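Local atomic coordinates of alpha-Amylase (Thermotoga maritima, PDB entry 2B5D), a protein that belongs to glycoside hydrolase family 57 and combines a barrel-like domain of largely parallel strands and helices with a helical C-terminal region. Residues P150-Y155 and E425-M430; E157-Q162 and Q190-Y195; N416-R421 and L483-F488. All blocks are in the same frame, centred on the assembly; numbering follows the deposited sequence.

Contact 1 of 3, residues P150-Y155 and E425-M430; sequences PLYQMY and EMIERM
Ile-427 lays its CD1 methyl over one face of the Tyr-155 ring, 4.3 Å from that ring's centroid and 20° off the normal, which meets the definition of a CH-pi contact. The contact joins the loop between strand 137-142 and helix 156-174, in the alpha/beta domain of this family 57 protein, to helix 418-436 of the helical C-terminal region. The isoleucine works with both branches. Its CG2 packs at 3.8 Å against Tyr-155 CB, while its CD1 also lies 4.0 Å from CD1 of Tyr-152, so one methyl serves two tyrosines, each crossed at about a right angle. A type I turn from Tyr-152 to Tyr-155 presents the two rings together, and it is closed by the backbone bond from Tyr-155 N to Tyr-152 O (2.8 Å). The far end of Tyr-155 is fixed by the assembly: its OH hydrogen-bonds to Leu-299 N and Ser-298 OG of the second subunit. Within the 150-155 segment the Gln-153 amide folds back on Pro-150, and its NE2 donates to Pro-150 O at 2.9 Å, arriving in the carbonyl plane on a lone pair with an N-H...O angle of 161°.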
loop_
_atom_site.group_PDB
_atom_site.type_symbol
_atom_site.label_atom_id
_atom_site.label_comp_id
_atom_site.label_asym_id
_atom_site.label_seq_id
_atom_site.Cartn_x
_atom_site.Cartn_y
_atom_site.Cartn_z
ATOM N N PRO A 150 -13.610 -27.541 -10.509
ATOM C CA PRO A 150 -12.684 -27.824 -11.621
ATOM C C PRO A 150 -11.237 -27.395 -11.381
ATOM O O PRO A 150 -10.311 -27.891 -12.054
ATOM C CB PRO A 150 -13.281 -27.021 -12.811
ATOM C CG PRO A 150 -14.651 -26.766 -12.445
ATOM C CD PRO A 150 -14.724 -26.675 -10.943
ATOM N N LEU A 151 -11.018 -26.449 -10.480
ATOM C CA LEU A 151 -9.650 -26.143 -10.139
ATOM C C LEU A 151 -8.950 -27.328 -9.430
ATOM O O LEU A 151 -7.760 -27.540 -9.605
ATOM C CB LEU A 151 -9.594 -24.873 -9.274
ATOM C CG LEU A 151 -8.179 -24.333 -8.993
ATOM C CD1 LEU A 151 -7.372 -24.040 -10.294
ATOM C CD2 LEU A 151 -8.268 -23.116 -8.036
ATOM N N TYR A 152 -9.711 -28.099 -8.668
ATOM C CA TYR A 152 -9.211 -29.221 -7.861
ATOM C C TYR A 152 -9.439 -30.646 -8.431
ATOM O O TYR A 152 -9.338 -31.640 -7.693
ATOM C CB TYR A 152 -9.869 -29.136 -6.494
ATOM C CG TYR A 152 -9.515 -27.820 -5.863
ATOM C CD1 TYR A 152 -8.196 -27.592 -5.408
ATOM C CD2 TYR A 152 -10.468 -26.767 -5.764
ATOM C CE1 TYR A 152 -7.834 -26.400 -4.864
ATOM C CE2 TYR A 152 -10.095 -25.524 -5.201
ATOM C CZ TYR A 152 -8.778 -25.360 -4.758
ATOM O OH TYR A 152 -8.361 -24.181 -4.178
ATOM N N GLN A 153 -9.727 -30.743 -9.728
ATOM C CA GLN A 153 -10.153 -32.029 -10.297
ATOM C C GLN A 153 -9.071 -33.131 -10.212
ATOM O O GLN A 153 -9.378 -34.321 -10.299
ATOM C CB GLN A 153 -10.636 -31.878 -11.722
ATOM C CG GLN A 153 -9.622 -31.443 -12.713
ATOM C CD GLN A 153 -10.284 -31.081 -14.037
ATOM O OE1 GLN A 153 -10.282 -31.867 -14.978
ATOM N NE2 GLN A 153 -10.893 -29.907 -14.092
ATOM N N MET A 154 -7.822 -32.702 -10.052
ATOM C CA MET A 154 -6.741 -33.635 -9.907
ATOM C C MET A 154 -6.586 -34.153 -8.476
ATOM O O MET A 154 -5.729 -34.958 -8.222
ATOM C CB MET A 154 -5.436 -33.053 -10.442
ATOM C CG MET A 154 -4.403 -34.127 -10.578
ATOM S SD MET A 154 -3.172 -33.642 -11.759
ATOM C CE MET A 154 -2.090 -35.087 -11.640
ATOM N N TYR A 155 -7.469 -33.729 -7.578
ATOM C CA TYR A 155 -7.441 -34.051 -6.175
ATOM C C TYR A 155 -8.839 -34.483 -5.828
ATOM O O TYR A 155 -9.535 -33.786 -5.094
ATOM C CB TYR A 155 -6.995 -32.807 -5.345
ATOM C CG TYR A 155 -5.692 -32.191 -5.867
ATOM C CD1 TYR A 155 -4.451 -32.661 -5.433
ATOM C CD2 TYR A 155 -5.710 -31.142 -6.810
ATOM C CE1 TYR A 155 -3.235 -32.113 -5.922
ATOM C CE2 TYR A 155 -4.513 -30.590 -7.323
ATOM C CZ TYR A 155 -3.273 -31.055 -6.861
ATOM O OH TYR A 155 -2.084 -30.509 -7.366
ATOM N N GLU A 425 0.376 -28.871 -1.538
ATOM C CA GLU A 425 0.952 -29.552 -0.370
ATOM C C GLU A 425 -0.063 -29.777 0.742
ATOM O O GLU A 425 -0.079 -30.835 1.380
ATOM C CB GLU A 425 2.141 -28.773 0.193
ATOM C CG GLU A 425 3.385 -28.867 -0.614
ATOM C CD GLU A 425 3.877 -30.292 -0.741
ATOM O OE1 GLU A 425 3.701 -31.092 0.243
ATOM O OE2 GLU A 425 4.423 -30.604 -1.839
ATOM N N MET A 426 -0.915 -28.796 0.997
ATOM C CA MET A 426 -1.930 -29.026 2.054
ATOM C C MET A 426 -2.885 -30.205 1.778
ATOM O O MET A 426 -3.289 -30.887 2.708
ATOM C CB MET A 426 -2.749 -27.774 2.371
ATOM C CG MET A 426 -1.930 -26.569 2.847
ATOM S SD MET A 426 -2.758 -24.999 2.486
ATOM C CE MET A 426 -4.289 -25.134 3.466
ATOM N N ILE A 427 -3.252 -30.415 0.507
ATOM C CA ILE A 427 -4.246 -31.448 0.137
ATOM C C ILE A 427 -3.547 -32.778 0.253
ATOM O O ILE A 427 -4.092 -33.678 0.882
ATOM C CB ILE A 427 -4.837 -31.268 -1.341
ATOM C CG1 ILE A 427 -5.618 -29.952 -1.484
ATOM C CG2 ILE A 427 -5.764 -32.438 -1.751
ATOM C CD1 ILE A 427 -5.738 -29.480 -2.890
ATOM N N GLU A 428 -2.353 -32.865 -0.368
ATOM C CA GLU A 428 -1.473 -34.025 -0.326
ATOM C C GLU A 428 -1.158 -34.432 1.116
ATOM O O GLU A 428 -1.253 -35.617 1.450
ATOM C CB GLU A 428 -0.163 -33.797 -1.130
ATOM C CG GLU A 428 -0.374 -33.799 -2.658
ATOM C CD GLU A 428 0.863 -34.321 -3.487
ATOM O OE1 GLU A 428 0.666 -34.754 -4.662
ATOM O OE2 GLU A 428 2.024 -34.288 -2.975
ATOM N N ARG A 429 -0.827 -33.468 1.974
ATOM C CA ARG A 429 -0.541 -33.778 3.372
ATOM C C ARG A 429 -1.787 -34.190 4.101
ATOM O O ARG A 429 -1.744 -35.075 4.930
ATOM C CB ARG A 429 0.090 -32.589 4.128
ATOM C CG ARG A 429 1.596 -32.609 4.165
ATOM C CD ARG A 429 2.197 -31.421 3.419
ATOM N NE ARG A 429 2.192 -30.184 4.213
ATOM C CZ ARG A 429 3.264 -29.408 4.414
ATOM N NH1 ARG A 429 3.152 -28.302 5.143
ATOM N NH2 ARG A 429 4.445 -29.719 3.872
ATOM N N MET A 430 -2.893 -33.500 3.843
ATOM C CA MET A 430 -4.164 -33.805 4.533
ATOM C C MET A 430 -4.623 -35.257 4.312
ATOM O O MET A 430 -5.254 -35.861 5.201
ATOM C CB MET A 430 -5.264 -32.857 4.061
ATOM C CG MET A 430 -6.576 -33.014 4.813
ATOM S SD MET A 430 -6.414 -32.380 6.511
ATOM C CE MET A 430 -7.388 -33.486 7.504
#

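Contact 2 of 3, residues E157-Q162 and Q190-Y195; sequences EVVNAQ and QGLDLY
Asn-160 and Tyr-195 form the dense part of this contact, with the amide carbon CG of Asn-160 only 3.5 Å from CD2 of the tyrosine ring. Their CA atoms are 6.1 Å apart, the nearest backbone approach between the two segments, and both CB atoms are directed at the partner helix. CG of Asn-160 stands anti to the backbone N (chi1 -176°), which carries the amide out across the ring. Amide and ring planes are turned 36° from each other and the side chains cross at about a right angle, so this is an oblique packing and not a flat stack. Asn-160 CB adds a second touch, 3.7 Å from Tyr-195 CD2. One residue earlier on the same helix, Val-159 sends CG1 to CD2 of Leu-192 at 3.7 Å, a purely apolar meeting. The four touching side chains are all buried, and no hydrogen bond links the segments.

The helices that meet here belong to successive beta-alpha-beta units: helix 156-174 connects the parallel neighbours 137-142 and 180-182, and helix 192-198 lies between 180-182 and 203-206, parallel in turn. Ile-163, further along helix 156-174, touches both Leu-192 and Tyr-195 and extends the same packing.

Away from this interface the contact thins. Glu-157 has its CB directed away from the 190-195 segment; Gln-190 and Leu-194 are exposed in the assembly. The turn leading into the second helix passes through Gly-191, whose backbone angles, with phi at 114°, leave no room for a CB beside the carbonyl oxygen of Gln-190. Gly-191 N gives a weak hydrogen bond, 3.3 Å long, to Asp-193 OD2, an oxygen that is also hydrogen-bonded to Tyr-188 OH.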
loop_
_atom_site.group_PDB
_atom_site.type_symbol
_atom_site.label_atom_id
_atom_site.label_comp_id
_atom_site.label_asym_id
_atom_site.label_seq_id
_atom_site.Cartn_x
_atom_site.Cartn_y
_atom_site.Cartn_z
ATOM N N GLU A 157 -10.065 -36.574 -3.854
ATOM C CA GLU A 157 -10.370 -36.639 -2.412
ATOM C C GLU A 157 -10.941 -35.310 -1.889
ATOM O O GLU A 157 -11.902 -35.292 -1.081
ATOM C CB GLU A 157 -9.118 -37.023 -1.573
ATOM C CG GLU A 157 -8.392 -38.360 -1.939
ATOM C CD GLU A 157 -7.534 -38.220 -3.175
ATOM O OE1 GLU A 157 -6.750 -39.132 -3.437
ATOM O OE2 GLU A 157 -7.638 -37.204 -3.924
ATOM N N VAL A 158 -10.351 -34.186 -2.309
ATOM C CA VAL A 158 -10.824 -32.891 -1.780
ATOM C C VAL A 158 -12.150 -32.490 -2.435
ATOM O O VAL A 158 -13.118 -32.036 -1.777
ATOM C CB VAL A 158 -9.661 -31.762 -1.755
ATOM C CG1 VAL A 158 -9.421 -31.151 -3.124
ATOM C CG2 VAL A 158 -9.953 -30.682 -0.651
ATOM N N VAL A 159 -12.236 -32.775 -3.715
ATOM C CA VAL A 159 -13.502 -32.600 -4.438
ATOM C C VAL A 159 -14.693 -33.314 -3.798
ATOM O O VAL A 159 -15.733 -32.689 -3.525
ATOM C CB VAL A 159 -13.351 -32.979 -5.897
ATOM C CG1 VAL A 159 -14.724 -32.891 -6.639
ATOM C CG2 VAL A 159 -12.294 -32.082 -6.591
ATOM N N ASN A 160 -14.542 -34.628 -3.542
ATOM C CA ASN A 160 -15.643 -35.464 -3.057
ATOM C C ASN A 160 -15.955 -35.090 -1.595
ATOM O O ASN A 160 -17.118 -35.085 -1.157
ATOM C CB ASN A 160 -15.258 -36.963 -3.300
ATOM C CG ASN A 160 -16.387 -37.977 -2.931
ATOM O OD1 ASN A 160 -17.554 -37.633 -2.850
ATOM N ND2 ASN A 160 -16.002 -39.226 -2.675
ATOM N N ALA A 161 -14.910 -34.766 -0.821
ATOM C CA ALA A 161 -15.064 -34.256 0.549
ATOM C C ALA A 161 -15.749 -32.909 0.575
ATOM O O ALA A 161 -16.686 -32.684 1.411
ATOM C CB ALA A 161 -13.697 -34.140 1.222
ATOM N N GLN A 162 -15.334 -31.992 -0.315
ATOM C CA GLN A 162 -16.197 -30.802 -0.549
ATOM C C GLN A 162 -17.663 -31.128 -0.703
ATOM O O GLN A 162 -18.515 -30.538 -0.024
ATOM C CB GLN A 162 -15.728 -29.957 -1.738
ATOM C CG GLN A 162 -14.562 -29.049 -1.416
ATOM C CD GLN A 162 -14.972 -27.757 -0.725
ATOM O OE1 GLN A 162 -16.068 -27.207 -0.987
ATOM N NE2 GLN A 162 -14.058 -27.221 0.147
ATOM N N GLN A 190 -15.870 -33.287 -16.387
ATOM C CA GLN A 190 -16.409 -34.594 -16.730
ATOM C C GLN A 190 -16.018 -35.680 -15.742
ATOM O O GLN A 190 -14.843 -35.863 -15.422
ATOM C CB GLN A 190 -15.945 -34.966 -18.130
ATOM C CG GLN A 190 -16.941 -34.643 -19.142
ATOM C CD GLN A 190 -16.567 -35.262 -20.432
ATOM O OE1 GLN A 190 -17.398 -35.893 -21.074
ATOM N NE2 GLN A 190 -15.292 -35.126 -20.826
ATOM N N GLY A 191 -17.010 -36.357 -15.198
ATOM C CA GLY A 191 -16.696 -37.325 -14.167
ATOM C C GLY A 191 -17.264 -36.914 -12.842
ATOM O O GLY A 191 -17.547 -37.770 -11.998
ATOM N N LEU A 192 -17.478 -35.610 -12.651
ATOM C CA LEU A 192 -17.969 -35.073 -11.371
ATOM C C LEU A 192 -19.347 -35.566 -11.045
ATOM O O LEU A 192 -19.767 -35.532 -9.915
ATOM C CB LEU A 192 -18.038 -33.510 -11.438
ATOM C CG LEU A 192 -17.680 -32.557 -10.293
ATOM C CD1 LEU A 192 -18.408 -31.212 -10.315
ATOM C CD2 LEU A 192 -17.669 -33.123 -8.927
ATOM N N ASP A 193 -20.133 -35.898 -12.056
ATOM C CA ASP A 193 -21.505 -36.479 -11.842
ATOM C C ASP A 193 -21.430 -37.817 -11.063
ATOM O O ASP A 193 -22.291 -38.128 -10.187
ATOM C CB ASP A 193 -22.191 -36.697 -13.190
ATOM C CG ASP A 193 -21.291 -37.409 -14.211
ATOM O OD1 ASP A 193 -21.711 -38.348 -14.883
ATOM O OD2 ASP A 193 -20.142 -37.058 -14.358
ATOM N N LEU A 194 -20.405 -38.592 -11.349
ATOM C CA LEU A 194 -20.153 -39.838 -10.543
ATOM C C LEU A 194 -20.138 -39.646 -9.003
ATOM O O LEU A 194 -20.896 -40.322 -8.278
ATOM C CB LEU A 194 -18.869 -40.451 -11.023
ATOM C CG LEU A 194 -18.905 -41.301 -12.291
ATOM C CD1 LEU A 194 -20.246 -41.694 -12.876
ATOM C CD2 LEU A 194 -17.854 -40.917 -13.306
ATOM N N TYR A 195 -19.383 -38.623 -8.535
ATOM C CA TYR A 195 -19.269 -38.294 -7.104
ATOM C C TYR A 195 -20.560 -37.793 -6.572
ATOM O O TYR A 195 -20.868 -37.958 -5.386
ATOM C CB TYR A 195 -18.143 -37.270 -6.843
ATOM C CG TYR A 195 -16.770 -37.840 -7.079
ATOM C CD1 TYR A 195 -15.960 -37.342 -8.094
ATOM C CD2 TYR A 195 -16.278 -38.923 -6.312
ATOM C CE1 TYR A 195 -14.704 -37.912 -8.360
ATOM C CE2 TYR A 195 -14.980 -39.463 -6.558
ATOM C CZ TYR A 195 -14.234 -38.971 -7.567
ATOM O OH TYR A 195 -12.994 -39.510 -7.837
#

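Contact 3 of 3, residues N416-R421 and L483-F488; sequences NDWIYR and LHIKRF
Trp-418 and Ile-485 are brought together by their first torsions: CG of the tryptophan is anti to the backbone nitrogen (chi1 176°), swinging the indole across to the other helix, while CG1 of the isoleucine is anti to its carbonyl carbon (chi1 -74°). With chi2 of Ile-485 at 165° the chain is extended, and CD1 of Ile-485 advances to 3.8 Å from Trp-418 CZ3, on the six-membered ring of the indole. The other branch follows beside it, Ile-485 CG2 lying 4.1 Å from Trp-418 CH2. The two side chains slide past each other in opposite directions, and the methyl approaches the indole obliquely.

Ile-419 supplies the second, looser surface. Its CG1 is 4.3 Å from Ile-485 CD1, and the same methyl lies 4.2 Å from the backbone O of Ile-419. This CG1 also sits in the plane of the Trp-418 ring, at its edge, and Ile-485 CD1 touches both of these successive residues. The nearest CA atoms, those of Ile-419 and Ile-485, are 8.1 Å apart, which leaves the interface wholly to side chains apart from that carbonyl. No polar bond crosses it.

The contact is partly buried: Ile-485 is buried, whereas Trp-418 and Ile-419 are partly exposed. The outer side meets the third subunit, where Trp-418 NE1 makes a weak hydrogen bond to Ser-281 O and Lys-486 NZ a hydrogen bond to His-23 O, both acceptors belonging to that subunit.

The pairing joins the first turn of helix 418-436 to the middle of helix 473-496 in the helical region. About two turns further along helix 418-436, Met-426 receives Ile-485 and Phe-488; Phe-488 also reaches Met-452 of helix 443-458, and Arg-487 turns toward helix 502-511, touching Tyr-507 and Tyr-508.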
loop_
_atom_site.group_PDB
_atom_site.type_symbol
_atom_site.label_atom_id
_atom_site.label_comp_id
_atom_site.label_asym_id
_atom_site.label_seq_id
_atom_site.Cartn_x
_atom_site.Cartn_y
_atom_site.Cartn_z
ATOM N N ASN A 416 0.810 -15.352 -8.596
ATOM C CA ASN A 416 -0.198 -15.654 -7.568
ATOM C C ASN A 416 -0.313 -17.192 -7.499
ATOM O O ASN A 416 -1.376 -17.779 -7.745
ATOM C CB ASN A 416 -1.550 -14.947 -7.837
ATOM C CG ASN A 416 -1.431 -13.401 -7.907
ATOM O OD1 ASN A 416 -0.780 -12.848 -8.813
ATOM N ND2 ASN A 416 -2.080 -12.708 -6.960
ATOM N N ASP A 417 0.821 -17.826 -7.190
ATOM C CA ASP A 417 0.971 -19.284 -7.233
ATOM C C ASP A 417 1.847 -19.827 -6.092
ATOM O O ASP A 417 2.211 -21.008 -6.068
ATOM C CB ASP A 417 1.516 -19.727 -8.596
ATOM C CG ASP A 417 2.770 -18.976 -8.996
ATOM O OD1 ASP A 417 3.586 -18.640 -8.100
ATOM O OD2 ASP A 417 2.934 -18.714 -10.214
ATOM N N TRP A 418 2.191 -18.934 -5.165
ATOM C CA TRP A 418 2.621 -19.322 -3.829
ATOM C C TRP A 418 1.397 -19.985 -3.150
ATOM O O TRP A 418 1.520 -20.975 -2.419
ATOM C CB TRP A 418 3.104 -18.070 -3.045
ATOM C CG TRP A 418 3.496 -18.326 -1.595
ATOM C CD1 TRP A 418 4.749 -18.577 -1.121
ATOM C CD2 TRP A 418 2.616 -18.376 -0.444
ATOM N NE1 TRP A 418 4.712 -18.781 0.245
ATOM C CE2 TRP A 418 3.418 -18.664 0.683
ATOM C CE3 TRP A 418 1.224 -18.225 -0.264
ATOM C CZ2 TRP A 418 2.881 -18.795 1.978
ATOM C CZ3 TRP A 418 0.688 -18.363 1.036
ATOM C CH2 TRP A 418 1.518 -18.635 2.132
ATOM N N ILE A 419 0.223 -19.412 -3.406
ATOM C CA ILE A 419 -1.027 -19.935 -2.893
ATOM C C ILE A 419 -1.304 -21.351 -3.430
ATOM O O ILE A 419 -1.746 -22.213 -2.676
ATOM C CB ILE A 419 -2.204 -18.981 -3.189
ATOM C CG1 ILE A 419 -2.176 -17.798 -2.206
ATOM C CG2 ILE A 419 -3.565 -19.721 -3.140
ATOM C CD1 ILE A 419 -3.237 -16.717 -2.457
ATOM N N TYR A 420 -1.019 -21.567 -4.720
ATOM C CA TYR A 420 -1.265 -22.840 -5.363
ATOM C C TYR A 420 -0.373 -23.975 -4.892
ATOM O O TYR A 420 -0.893 -25.026 -4.537
ATOM C CB TYR A 420 -1.246 -22.723 -6.876
ATOM C CG TYR A 420 -2.477 -22.067 -7.397
ATOM C CD1 TYR A 420 -2.493 -21.446 -8.655
ATOM C CD2 TYR A 420 -3.627 -22.026 -6.627
ATOM C CE1 TYR A 420 -3.656 -20.818 -9.146
ATOM C CE2 TYR A 420 -4.782 -21.392 -7.083
ATOM C CZ TYR A 420 -4.793 -20.792 -8.345
ATOM O OH TYR A 420 -5.965 -20.189 -8.787
ATOM N N ARG A 421 0.949 -23.779 -4.853
ATOM C CA ARG A 421 1.802 -24.851 -4.349
ATOM C C ARG A 421 1.531 -25.118 -2.885
ATOM O O ARG A 421 1.689 -26.249 -2.433
ATOM C CB ARG A 421 3.303 -24.672 -4.645
ATOM C CG ARG A 421 3.899 -23.365 -4.168
ATOM C CD ARG A 421 5.320 -23.532 -3.601
ATOM N NE ARG A 421 5.628 -22.385 -2.741
ATOM C CZ ARG A 421 6.845 -21.895 -2.513
ATOM N NH1 ARG A 421 6.984 -20.836 -1.712
ATOM N NH2 ARG A 421 7.918 -22.445 -3.080
ATOM N N LEU A 483 -4.124 -16.464 5.516
ATOM C CA LEU A 483 -4.440 -16.688 6.918
ATOM C C LEU A 483 -4.796 -18.188 7.201
ATOM O O LEU A 483 -4.225 -18.817 8.081
ATOM C CB LEU A 483 -5.561 -15.748 7.333
ATOM C CG LEU A 483 -6.129 -15.850 8.747
ATOM C CD1 LEU A 483 -5.022 -15.573 9.752
ATOM C CD2 LEU A 483 -7.204 -14.832 8.868
ATOM N N HIS A 484 -5.713 -18.760 6.423
ATOM C CA HIS A 484 -6.034 -20.179 6.544
ATOM C C HIS A 484 -4.902 -21.112 6.137
ATOM O O HIS A 484 -4.733 -22.150 6.756
ATOM C CB HIS A 484 -7.352 -20.465 5.814
ATOM C CG HIS A 484 -8.499 -19.732 6.419
ATOM N ND1 HIS A 484 -9.192 -18.741 5.752
ATOM C CD2 HIS A 484 -9.008 -19.767 7.665
ATOM C CE1 HIS A 484 -10.128 -18.242 6.546
ATOM N NE2 HIS A 484 -10.043 -18.856 7.714
ATOM N N ILE A 485 -4.104 -20.743 5.142
ATOM C CA ILE A 485 -2.971 -21.566 4.847
ATOM C C ILE A 485 -2.062 -21.672 6.082
ATOM O O ILE A 485 -1.687 -22.776 6.496
ATOM C CB ILE A 485 -2.188 -21.042 3.627
ATOM C CG1 ILE A 485 -2.956 -21.345 2.340
ATOM C CG2 ILE A 485 -0.805 -21.706 3.540
ATOM C CD1 ILE A 485 -2.456 -20.551 1.120
ATOM N N LYS A 486 -1.737 -20.516 6.675
ATOM C CA LYS A 486 -0.846 -20.403 7.819
ATOM C C LYS A 486 -1.375 -21.165 9.028
ATOM O O LYS A 486 -0.613 -21.867 9.681
ATOM C CB LYS A 486 -0.616 -18.923 8.186
ATOM C CG LYS A 486 0.332 -18.726 9.400
ATOM C CD LYS A 486 1.785 -18.341 8.967
ATOM C CE LYS A 486 2.691 -17.767 10.137
ATOM N NZ LYS A 486 3.197 -18.837 11.097
ATOM N N ARG A 487 -2.668 -21.011 9.329
ATOM C CA ARG A 487 -3.265 -21.761 10.404
ATOM C C ARG A 487 -3.117 -23.280 10.182
ATOM O O ARG A 487 -2.792 -24.039 11.119
ATOM C CB ARG A 487 -4.734 -21.344 10.572
ATOM C CG ARG A 487 -4.891 -19.920 11.063
ATOM C CD ARG A 487 -6.320 -19.568 11.445
ATOM N NE ARG A 487 -6.369 -18.211 12.032
ATOM C CZ ARG A 487 -7.408 -17.364 11.988
ATOM N NH1 ARG A 487 -8.538 -17.685 11.338
ATOM N NH2 ARG A 487 -7.323 -16.163 12.589
ATOM N N PHE A 488 -3.313 -23.728 8.934
ATOM C CA PHE A 488 -3.176 -25.144 8.611
ATOM C C PHE A 488 -1.740 -25.617 8.845
ATOM O O PHE A 488 -1.521 -26.709 9.400
ATOM C CB PHE A 488 -3.624 -25.430 7.159
ATOM C CG PHE A 488 -3.389 -26.859 6.697
ATOM C CD1 PHE A 488 -4.462 -27.762 6.592
ATOM C CD2 PHE A 488 -2.122 -27.283 6.339
ATOM C CE1 PHE A 488 -4.265 -29.070 6.160
ATOM C CE2 PHE A 488 -1.904 -28.588 5.905
ATOM C CZ PHE A 488 -2.987 -29.493 5.815
#

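In the fold
Followed from the N terminus, contact 1 opens first, in the loop after strand 137-142. Contact 2 opens on the next helix, 156-174, and closes at 190-195 after the rest of that helix and strand 180-182, so it lies wholly between the two segments of contact 1. Contact 3 then opens at 416-421, just before contact 1 closes at 425-430 on the same helix, and closes at 483-488; contacts 1 and 3 therefore cross. Contact 2 ties neighbouring units of the alpha/beta domain, contact 3 pairs helices of the C-terminal region, and contact 1 bridges the two. Val-158 packing on Ile-427 joins contacts 2 and 1, whereas contacts 2 and 3 stay about 9 Å apart at their nearest atoms.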